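Local coordinates for protein transcriptional regulator, TetR family (Thermus thermophilus, PDB 3VPR) that probably binds operator DNA through a helix-turn-helix domain and represses transcription, as an all-alpha TetR-family regulator, at residues 46-51 and 105-110. Residues are numbered along the deposited sequence; the frame is centred on the assembly and turned at random.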
ATOM      1  N   SER A  46      11.626  -6.364 -25.929  1.00 28.67           N
ATOM      2  CA  SER A  46      11.744  -7.248 -24.774  1.00 33.85           C
ATOM      3  C   SER A  46      10.497  -7.192 -23.924  1.00 33.92           C
ATOM      4  O   SER A  46       9.676  -6.277 -24.046  1.00 33.57           O
ATOM      5  CB  SER A  46      12.936  -6.841 -23.901  1.00 25.18           C
ATOM      6  OG  SER A  46      12.729  -5.544 -23.355  1.00 38.65           O
ATOM      7  N   LYS A  47      10.379  -8.180 -23.049  1.00 34.92           N
ATOM      8  CA  LYS A  47       9.261  -8.279 -22.120  1.00 36.36           C
ATOM      9  C   LYS A  47       9.331  -7.112 -21.146  1.00 31.28           C
ATOM     10  O   LYS A  47       8.315  -6.528 -20.767  1.00 40.98           O
ATOM     11  CB  LYS A  47       9.373  -9.591 -21.342  1.00 32.35           C
ATOM     12  CG  LYS A  47       8.249  -9.878 -20.359  1.00 36.13           C
ATOM     13  CD  LYS A  47       8.638 -11.100 -19.485  1.00 32.64           C
ATOM     14  CE  LYS A  47       7.697 -11.301 -18.316  1.00 39.52           C
ATOM     15  NZ  LYS A  47       8.161 -12.409 -17.432  1.00 51.18           N
ATOM     16  N   GLU A  48      10.551  -6.783 -20.737  1.00 34.89           N
ATOM     17  CA  GLU A  48      10.782  -5.707 -19.781  1.00 37.58           C
ATOM     18  C   GLU A  48      10.319  -4.364 -20.344  1.00 30.67           C
ATOM     19  O   GLU A  48       9.812  -3.523 -19.610  1.00 29.40           O
ATOM     20  CB  GLU A  48      12.281  -5.676 -19.412  1.00 44.15           C
ATOM     21  CG  GLU A  48      12.688  -4.694 -18.313  1.00 41.23           C
ATOM     22  CD  GLU A  48      12.853  -3.277 -18.823  1.00 49.24           C
ATOM     23  OE1 GLU A  48      13.052  -3.109 -20.047  1.00 45.83           O
ATOM     24  OE2 GLU A  48      12.797  -2.337 -18.002  1.00 43.19           O
ATOM     25  N   GLU A  49      10.488  -4.171 -21.649  1.00 29.05           N
ATOM     26  CA  GLU A  49      10.065  -2.930 -22.283  1.00 35.06           C
ATOM     27  C   GLU A  49       8.545  -2.826 -22.265  1.00 32.80           C
ATOM     28  O   GLU A  49       8.012  -1.719 -22.182  1.00 38.45           O
ATOM     29  CB  GLU A  49      10.578  -2.849 -23.724  1.00 35.28           C
ATOM     30  CG  GLU A  49      10.026  -1.678 -24.540  1.00 32.49           C
ATOM     31  CD  GLU A  49      10.540  -0.334 -24.076  1.00 28.59           C
ATOM     32  OE1 GLU A  49      11.628  -0.292 -23.473  1.00 40.38           O
ATOM     33  OE2 GLU A  49       9.872   0.688 -24.339  1.00 34.70           O
ATOM     34  N   ILE A  50       7.854  -3.968 -22.324  1.00 29.63           N
ATOM     35  CA  ILE A  50       6.381  -3.984 -22.301  1.00 29.05           C
ATOM     36  C   ILE A  50       5.920  -3.547 -20.911  1.00 35.48           C
ATOM     37  O   ILE A  50       5.028  -2.699 -20.773  1.00 33.77           O
ATOM     38  CB  ILE A  50       5.813  -5.406 -22.616  1.00 33.16           C
ATOM     39  CG1 ILE A  50       6.184  -5.801 -24.048  1.00 29.88           C
ATOM     40  CG2 ILE A  50       4.286  -5.428 -22.437  1.00 21.82           C
ATOM     41  CD1 ILE A  50       5.626  -7.153 -24.496  1.00 34.57           C
ATOM     42  N   LEU A  51       6.545  -4.121 -19.887  1.00 26.47           N
ATOM     43  CA  LEU A  51       6.246  -3.769 -18.505  1.00 34.05           C
ATOM     44  C   LEU A  51       6.569  -2.289 -18.291  1.00 31.14           C
ATOM     45  O   LEU A  51       5.855  -1.569 -17.606  1.00 35.80           O
ATOM     46  CB  LEU A  51       7.102  -4.605 -17.545  1.00 30.11           C
ATOM     47  CG  LEU A  51       7.080  -4.100 -16.097  1.00 32.48           C
ATOM     48  CD1 LEU A  51       5.651  -4.151 -15.574  1.00 43.03           C
ATOM     49  CD2 LEU A  51       7.997  -4.938 -15.221  1.00 41.81           C
ATOM     50  N   LYS A 105      10.492  -4.034  -9.201  1.00 59.84           N
ATOM     51  CA  LYS A 105      11.805  -4.668  -9.115  1.00 60.49           C
ATOM     52  C   LYS A 105      12.281  -5.292 -10.424  1.00 63.39           C
ATOM     53  O   LYS A 105      13.475  -5.562 -10.596  1.00 56.28           O
ATOM     54  CB  LYS A 105      11.802  -5.741  -8.022  1.00 70.11           C
ATOM     55  CG  LYS A 105      10.704  -6.785  -8.174  1.00 82.85           C
ATOM     56  CD  LYS A 105      10.914  -7.960  -7.228  1.00 88.28           C
ATOM     57  CE  LYS A 105       9.685  -8.853  -7.183  1.00 95.35           C
ATOM     58  NZ  LYS A 105       8.476  -8.120  -6.694  1.00 92.38           N
ATOM     59  N   SER A 106      11.354  -5.507 -11.351  1.00 53.93           N
ATOM     60  CA  SER A 106      11.696  -6.132 -12.621  1.00 50.67           C
ATOM     61  C   SER A 106      12.242  -5.199 -13.694  1.00 43.80           C
ATOM     62  O   SER A 106      12.869  -5.659 -14.645  1.00 44.46           O
ATOM     63  CB  SER A 106      10.475  -6.887 -13.170  1.00 63.70           C
ATOM     64  OG  SER A 106      10.120  -7.971 -12.326  1.00 64.38           O
ATOM     65  N   LEU A 107      12.008  -3.899 -13.562  1.00 30.48           N
ATOM     66  CA  LEU A 107      12.510  -2.959 -14.562  1.00 41.71           C
ATOM     67  C   LEU A 107      14.026  -2.818 -14.524  1.00 46.76           C
ATOM     68  O   LEU A 107      14.657  -3.088 -13.500  1.00 44.70           O
ATOM     69  CB  LEU A 107      11.897  -1.578 -14.350  1.00 38.64           C
ATOM     70  CG  LEU A 107      10.392  -1.437 -14.569  1.00 42.19           C
ATOM     71  CD1 LEU A 107       9.976  -0.035 -14.181  1.00 30.52           C
ATOM     72  CD2 LEU A 107      10.041  -1.726 -16.022  1.00 35.93           C
ATOM     73  N   SER A 108      14.608  -2.393 -15.644  1.00 43.76           N
ATOM     74  CA  SER A 108      16.043  -2.166 -15.700  1.00 45.23           C
ATOM     75  C   SER A 108      16.223  -0.855 -14.937  1.00 42.48           C
ATOM     76  O   SER A 108      15.290  -0.062 -14.851  1.00 39.67           O
ATOM     77  CB  SER A 108      16.518  -2.012 -17.147  1.00 43.30           C
ATOM     78  OG  SER A 108      15.815  -0.972 -17.809  1.00 58.34           O
ATOM     79  N   PRO A 109      17.416  -0.616 -14.364  1.00 46.35           N
ATOM     80  CA  PRO A 109      17.663   0.618 -13.608  1.00 41.22           C
ATOM     81  C   PRO A 109      17.216   1.908 -14.299  1.00 34.27           C
ATOM     82  O   PRO A 109      16.517   2.726 -13.704  1.00 31.02           O
ATOM     83  CB  PRO A 109      19.171   0.577 -13.357  1.00 37.34           C
ATOM     84  CG  PRO A 109      19.439  -0.883 -13.228  1.00 40.42           C
ATOM     85  CD  PRO A 109      18.614  -1.477 -14.369  1.00 38.76           C
ATOM     86  N   GLU A 110      17.598   2.103 -15.551  1.00 33.50           N
ATOM     87  CA  GLU A 110      17.197   3.338 -16.214  1.00 43.83           C
ATOM     88  C   GLU A 110      15.687   3.441 -16.415  1.00 47.50           C
ATOM     89  O   GLU A 110      15.130   4.541 -16.359  1.00 37.98           O
ATOM     90  CB  GLU A 110      17.927   3.521 -17.551  1.00 49.31           C
ATOM     91  CG  GLU A 110      17.476   4.772 -18.314  1.00 57.79           C
ATOM     92  CD  GLU A 110      18.516   5.294 -19.297  1.00 66.51           C
ATOM     93  OE1 GLU A 110      19.057   4.494 -20.096  1.00 63.46           O
ATOM     94  OE2 GLU A 110      18.784   6.518 -19.278  1.00 65.13           O
TER
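E48, in the first turn of helix 47-70, reaches across to S108, the N-cap residue of helix 109-135, and grips it through a single carboxylate oxygen. Across the contact the stronger of the two bonds runs from S108 N to E48 OE2 (3.0 Å) and is nearly straight, at 166° about the hydrogen. Its donor nevertheless stands 46° out of the carboxylate plane. S108 OG adds a weak bond to the same E48 OE2 at 3.3 Å. The strongest partner of this oxygen is N111 ND2, in the first turn of helix 109-135, so two firm donors and one weak one converge on E48 OE2. With chi1 at -174°, CG trans to the main-chain nitrogen, and a bend at chi2, the carboxylate swings over to S108. L107 lies against this group, its CD2 3.4 Å from E48 OE2. The same methyl touches L51 CG at 3.8 Å, where the two leucines meet at a slant, while L51 CD2 packs on S106 CB at 3.8 Å. S106 OG is hydrogen-bonded to E22 OE2. With E48 cut back to an alanine, S108 N and the N111 amide would probably lose their shared acceptor, weakening the tie between the two helix starts. The arrangement is an interdomain junction of the TetR fold: the helix following the helix-turn-helix motif is tied, near its N-terminus, to the turn leading into a long C-terminal-domain helix.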